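Local coordinates for beta-lactamase-related domain-containing protein (Bacteroides dorei DSM 17855, PDB 5TGF) that is a putative beta-lactamase-family hydrolase whose substrate is not established and which can bind calcium, at residues 20-31 and 318-329. Residues are numbered along the deposited sequence; the frame is centred on the assembly and turned at random.
Sequences WMDKGYYPGGAI and DGFSSFYGSPVL
Phe-320 lays its ring against Tyr-25 in an offset face-to-face stack, centroids 4.0 Å apart and planes tilted by 20°, while its CE1 edge points into a face of Trp-20. With CG anti to the backbone N (chi1 167°), the phenyl group reaches from the loop before helix 328-337 with a face on Tyr-25 and an edge toward Trp-20. The Trp-20 pair is edge-to-face: planes stand 62° apart, and Phe-320 CE1 lies 3.6 Å from Trp-20 NE1, over the pyrrole part of the indole. Lys-23 CB sits over the other face of the Tyr-25 ring. Tyr-26 brings its hydroxyl end to the rim of the phenyl ring, where OH lies 3.7 Å from Phe-320 CZ, and the same oxygen meets Ser-322 CB at 3.4 Å; Ser-322 OG bonds instead to the carbonyl of Trp-289. Asp-318 folds back in an Asx turn, its OD1 accepting from Phe-320 N at 3.1 Å from above the carboxylate plane, which helps hold the backbone at the root of the phenyl group. The six-membered end of Trp-20 continues the apolar surface: Val-328 CG1 meets its edge at CZ2 (3.8 Å), and Leu-329 CD2 packs on CH2 (3.8 Å), then reaches Ile-31 CD1 more loosely. Phe-306 also meets Trp-20 edge-to-face. This aromatic cluster joins the end of helix 11-22, closed by a Schellman motif at Gly-24, to the loop entering helix 328-337, the pairing of N- and C-terminal helices against one antiparallel sheet characteristic of the serine beta-lactamase/penicillin-binding protein fold.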
loop_
_atom_site.group_PDB
_atom_site.type_symbol
_atom_site.label_atom_id
_atom_site.label_comp_id
_atom_site.label_asym_id
_atom_site.label_seq_id
_atom_site.Cartn_x
_atom_site.Cartn_y
_atom_site.Cartn_z
ATOM N N TRP A 20 -21.391 4.381 -9.519
ATOM C CA TRP A 20 -21.034 4.660 -8.110
ATOM C C TRP A 20 -21.338 6.123 -7.712
ATOM O O TRP A 20 -21.784 6.390 -6.607
ATOM C CB TRP A 20 -19.577 4.377 -7.805
ATOM C CG TRP A 20 -19.129 2.958 -8.056
ATOM C CD1 TRP A 20 -19.904 1.818 -8.022
ATOM C CD2 TRP A 20 -17.790 2.534 -8.360
ATOM N NE1 TRP A 20 -19.115 0.710 -8.296
ATOM C CE2 TRP A 20 -17.818 1.133 -8.514
ATOM C CE3 TRP A 20 -16.563 3.203 -8.477
ATOM C CZ2 TRP A 20 -16.660 0.387 -8.762
ATOM C CZ3 TRP A 20 -15.411 2.456 -8.778
ATOM C CH2 TRP A 20 -15.482 1.074 -8.967
HETATM N N MSE A 21 -21.140 7.058 -8.627
HETATM C CA MSE A 21 -21.404 8.472 -8.332
HETATM C C MSE A 21 -22.913 8.705 -8.293
HETATM O O MSE A 21 -23.416 9.381 -7.399
HETATM C CB MSE A 21 -20.772 9.390 -9.383
HETATM C CG MSE A 21 -19.264 9.120 -9.595
HETATM SE SE MSE A 21 -18.259 9.687 -7.993
HETATM C CE MSE A 21 -16.652 8.624 -8.358
ATOM N N ASP A 22 -23.649 8.096 -9.222
ATOM C CA ASP A 22 -25.095 8.256 -9.258
ATOM C C ASP A 22 -25.784 7.658 -8.030
ATOM O O ASP A 22 -26.782 8.207 -7.556
ATOM C CB ASP A 22 -25.675 7.640 -10.533
ATOM C CG ASP A 22 -25.201 8.346 -11.792
ATOM O OD1 ASP A 22 -24.762 9.508 -11.703
ATOM O OD2 ASP A 22 -25.193 7.716 -12.869
ATOM N N LYS A 23 -25.210 6.605 -7.441
ATOM C CA LYS A 23 -25.779 6.014 -6.208
ATOM C C LYS A 23 -25.302 6.682 -4.930
ATOM O O LYS A 23 -25.660 6.256 -3.835
ATOM C CB LYS A 23 -25.471 4.520 -6.133
ATOM C CG LYS A 23 -26.075 3.740 -7.278
ATOM C CD LYS A 23 -25.609 2.293 -7.313
ATOM C CE LYS A 23 -25.992 1.687 -8.646
ATOM N NZ LYS A 23 -25.377 0.353 -8.840
ATOM N N GLY A 24 -24.452 7.691 -5.056
ATOM C CA GLY A 24 -24.005 8.448 -3.906
ATOM C C GLY A 24 -22.961 7.733 -3.028
ATOM O O GLY A 24 -22.708 8.156 -1.910
ATOM N N TYR A 25 -22.380 6.645 -3.520
ATOM C CA TYR A 25 -21.319 5.972 -2.776
ATOM C C TYR A 25 -20.107 6.887 -2.551
ATOM O O TYR A 25 -19.449 6.786 -1.518
ATOM C CB TYR A 25 -20.834 4.731 -3.493
ATOM C CG TYR A 25 -21.855 3.657 -3.825
ATOM C CD1 TYR A 25 -22.965 3.438 -3.047
ATOM C CD2 TYR A 25 -21.608 2.792 -4.879
ATOM C CE1 TYR A 25 -23.839 2.391 -3.339
ATOM C CE2 TYR A 25 -22.493 1.793 -5.206
ATOM C CZ TYR A 25 -23.581 1.575 -4.405
ATOM O OH TYR A 25 -24.426 0.557 -4.762
ATOM N N TYR A 26 -19.740 7.661 -3.577
ATOM C CA TYR A 26 -18.715 8.703 -3.467
ATOM C C TYR A 26 -19.255 10.091 -3.891
ATOM O O TYR A 26 -20.118 10.150 -4.773
ATOM C CB TYR A 26 -17.542 8.381 -4.398
ATOM C CG TYR A 26 -16.942 7.019 -4.194
ATOM C CD1 TYR A 26 -16.131 6.765 -3.102
ATOM C CD2 TYR A 26 -17.120 6.009 -5.128
ATOM C CE1 TYR A 26 -15.520 5.527 -2.927
ATOM C CE2 TYR A 26 -16.534 4.765 -4.959
ATOM C CZ TYR A 26 -15.758 4.515 -3.846
ATOM O OH TYR A 26 -15.149 3.270 -3.713
ATOM N N PRO A 27 -18.714 11.188 -3.320
ATOM C CA PRO A 27 -19.094 12.530 -3.786
ATOM C C PRO A 27 -18.334 12.937 -5.052
ATOM O O PRO A 27 -18.735 13.858 -5.754
ATOM C CB PRO A 27 -18.709 13.433 -2.602
ATOM C CG PRO A 27 -17.620 12.708 -1.893
ATOM C CD PRO A 27 -17.848 11.247 -2.128
ATOM N N GLY A 28 -17.245 12.241 -5.338
ATOM C CA GLY A 28 -16.360 12.570 -6.433
ATOM C C GLY A 28 -15.302 11.485 -6.515
ATOM O O GLY A 28 -15.215 10.630 -5.640
ATOM N N GLY A 29 -14.480 11.543 -7.548
ATOM C CA GLY A 29 -13.404 10.592 -7.738
ATOM C C GLY A 29 -12.596 10.946 -8.955
ATOM O O GLY A 29 -13.004 11.810 -9.748
ATOM N N ALA A 30 -11.496 10.239 -9.172
ATOM C CA ALA A 30 -10.736 10.437 -10.397
ATOM C C ALA A 30 -9.965 9.174 -10.722
ATOM O O ALA A 30 -9.530 8.449 -9.817
ATOM C CB ALA A 30 -9.767 11.616 -10.278
ATOM N N ILE A 31 -9.741 8.956 -12.014
ATOM C CA ILE A 31 -8.970 7.813 -12.464
ATOM C C ILE A 31 -7.979 8.192 -13.560
ATOM O O ILE A 31 -8.213 9.146 -14.341
ATOM C CB ILE A 31 -9.905 6.705 -12.927
ATOM C CG1 ILE A 31 -9.113 5.435 -13.168
ATOM C CG2 ILE A 31 -10.683 7.116 -14.159
ATOM C CD1 ILE A 31 -9.953 4.199 -13.073
ATOM N N ASP A 318 -26.605 -3.134 -0.675
ATOM C CA ASP A 318 -26.722 -3.675 -2.023
ATOM C C ASP A 318 -25.534 -4.555 -2.458
ATOM O O ASP A 318 -25.424 -4.962 -3.626
ATOM C CB ASP A 318 -26.935 -2.532 -3.023
ATOM C CG ASP A 318 -25.837 -1.456 -2.944
ATOM O OD1 ASP A 318 -24.791 -1.704 -2.298
ATOM O OD2 ASP A 318 -26.050 -0.361 -3.515
ATOM N N GLY A 319 -24.623 -4.828 -1.539
ATOM C CA GLY A 319 -23.474 -5.680 -1.863
ATOM C C GLY A 319 -22.241 -4.927 -2.352
ATOM O O GLY A 319 -21.170 -5.523 -2.520
ATOM N N PHE A 320 -22.355 -3.628 -2.578
ATOM C CA PHE A 320 -21.166 -2.831 -2.952
ATOM C C PHE A 320 -20.192 -2.820 -1.784
ATOM O O PHE A 320 -20.593 -2.765 -0.611
ATOM C CB PHE A 320 -21.565 -1.398 -3.334
ATOM C CG PHE A 320 -20.406 -0.430 -3.437
ATOM C CD1 PHE A 320 -19.727 -0.249 -4.633
ATOM C CD2 PHE A 320 -20.038 0.333 -2.335
ATOM C CE1 PHE A 320 -18.668 0.655 -4.707
ATOM C CE2 PHE A 320 -19.021 1.276 -2.423
ATOM C CZ PHE A 320 -18.336 1.431 -3.598
ATOM N N SER A 321 -18.903 -2.790 -2.110
ATOM C CA SER A 321 -17.859 -2.625 -1.121
ATOM C C SER A 321 -16.749 -1.802 -1.725
ATOM O O SER A 321 -16.190 -2.192 -2.762
ATOM C CB SER A 321 -17.262 -3.961 -0.673
ATOM O OG SER A 321 -16.169 -3.751 0.217
ATOM N N SER A 322 -16.398 -0.703 -1.041
ATOM C CA SER A 322 -15.331 0.169 -1.515
ATOM C C SER A 322 -13.950 -0.482 -1.331
ATOM O O SER A 322 -12.936 0.081 -1.764
ATOM C CB SER A 322 -15.377 1.524 -0.803
ATOM O OG SER A 322 -15.353 1.380 0.599
ATOM N N PHE A 323 -13.889 -1.599 -0.609
ATOM C CA PHE A 323 -12.629 -2.359 -0.453
ATOM C C PHE A 323 -12.615 -3.626 -1.330
ATOM O O PHE A 323 -11.821 -3.740 -2.288
ATOM C CB PHE A 323 -12.427 -2.693 1.022
ATOM C CG PHE A 323 -11.140 -3.402 1.317
ATOM C CD1 PHE A 323 -9.911 -2.801 1.038
ATOM C CD2 PHE A 323 -11.145 -4.605 1.994
ATOM C CE1 PHE A 323 -8.716 -3.449 1.330
ATOM C CE2 PHE A 323 -9.952 -5.241 2.341
ATOM C CZ PHE A 323 -8.734 -4.658 2.006
ATOM N N TYR A 324 -13.537 -4.542 -1.047
ATOM C CA TYR A 324 -13.562 -5.834 -1.761
ATOM C C TYR A 324 -14.016 -5.755 -3.203
ATOM O O TYR A 324 -13.736 -6.668 -3.980
ATOM C CB TYR A 324 -14.418 -6.847 -0.998
ATOM C CG TYR A 324 -13.875 -7.151 0.384
ATOM C CD1 TYR A 324 -12.726 -7.920 0.534
ATOM C CD2 TYR A 324 -14.490 -6.690 1.521
ATOM C CE1 TYR A 324 -12.232 -8.217 1.758
ATOM C CE2 TYR A 324 -13.993 -6.990 2.776
ATOM C CZ TYR A 324 -12.865 -7.788 2.868
ATOM O OH TYR A 324 -12.325 -8.049 4.076
ATOM N N GLY A 325 -14.696 -4.668 -3.585
ATOM C CA GLY A 325 -15.186 -4.498 -4.958
ATOM C C GLY A 325 -14.161 -3.896 -5.904
ATOM O O GLY A 325 -14.310 -3.981 -7.116
ATOM N N SER A 326 -13.091 -3.321 -5.352
ATOM C CA SER A 326 -12.163 -2.516 -6.147
ATOM C C SER A 326 -11.493 -3.195 -7.346
ATOM O O SER A 326 -11.339 -2.559 -8.403
ATOM C CB SER A 326 -11.085 -1.973 -5.219
ATOM O OG SER A 326 -11.708 -1.117 -4.269
ATOM N N PRO A 327 -11.118 -4.493 -7.233
ATOM C CA PRO A 327 -10.531 -5.127 -8.424
ATOM C C PRO A 327 -11.445 -5.224 -9.635
ATOM O O PRO A 327 -10.952 -5.617 -10.701
ATOM C CB PRO A 327 -10.207 -6.570 -7.955
ATOM C CG PRO A 327 -10.199 -6.506 -6.510
ATOM C CD PRO A 327 -11.095 -5.397 -6.068
ATOM N N VAL A 328 -12.718 -4.847 -9.530
ATOM C CA VAL A 328 -13.533 -4.675 -10.765
ATOM C C VAL A 328 -12.876 -3.664 -11.724
ATOM O O VAL A 328 -13.032 -3.747 -12.955
ATOM C CB VAL A 328 -15.015 -4.318 -10.498
ATOM C CG1 VAL A 328 -15.159 -2.880 -10.052
ATOM C CG2 VAL A 328 -15.862 -4.557 -11.742
ATOM N N LEU A 329 -12.089 -2.734 -11.176
ATOM C CA LEU A 329 -11.458 -1.714 -11.989
ATOM C C LEU A 329 -10.344 -2.293 -12.872
ATOM O O LEU A 329 -10.280 -2.051 -14.081
ATOM C CB LEU A 329 -10.874 -0.616 -11.093
ATOM C CG LEU A 329 -11.914 0.227 -10.377
ATOM C CD1 LEU A 329 -11.260 0.928 -9.185
ATOM C CD2 LEU A 329 -12.548 1.225 -11.338
#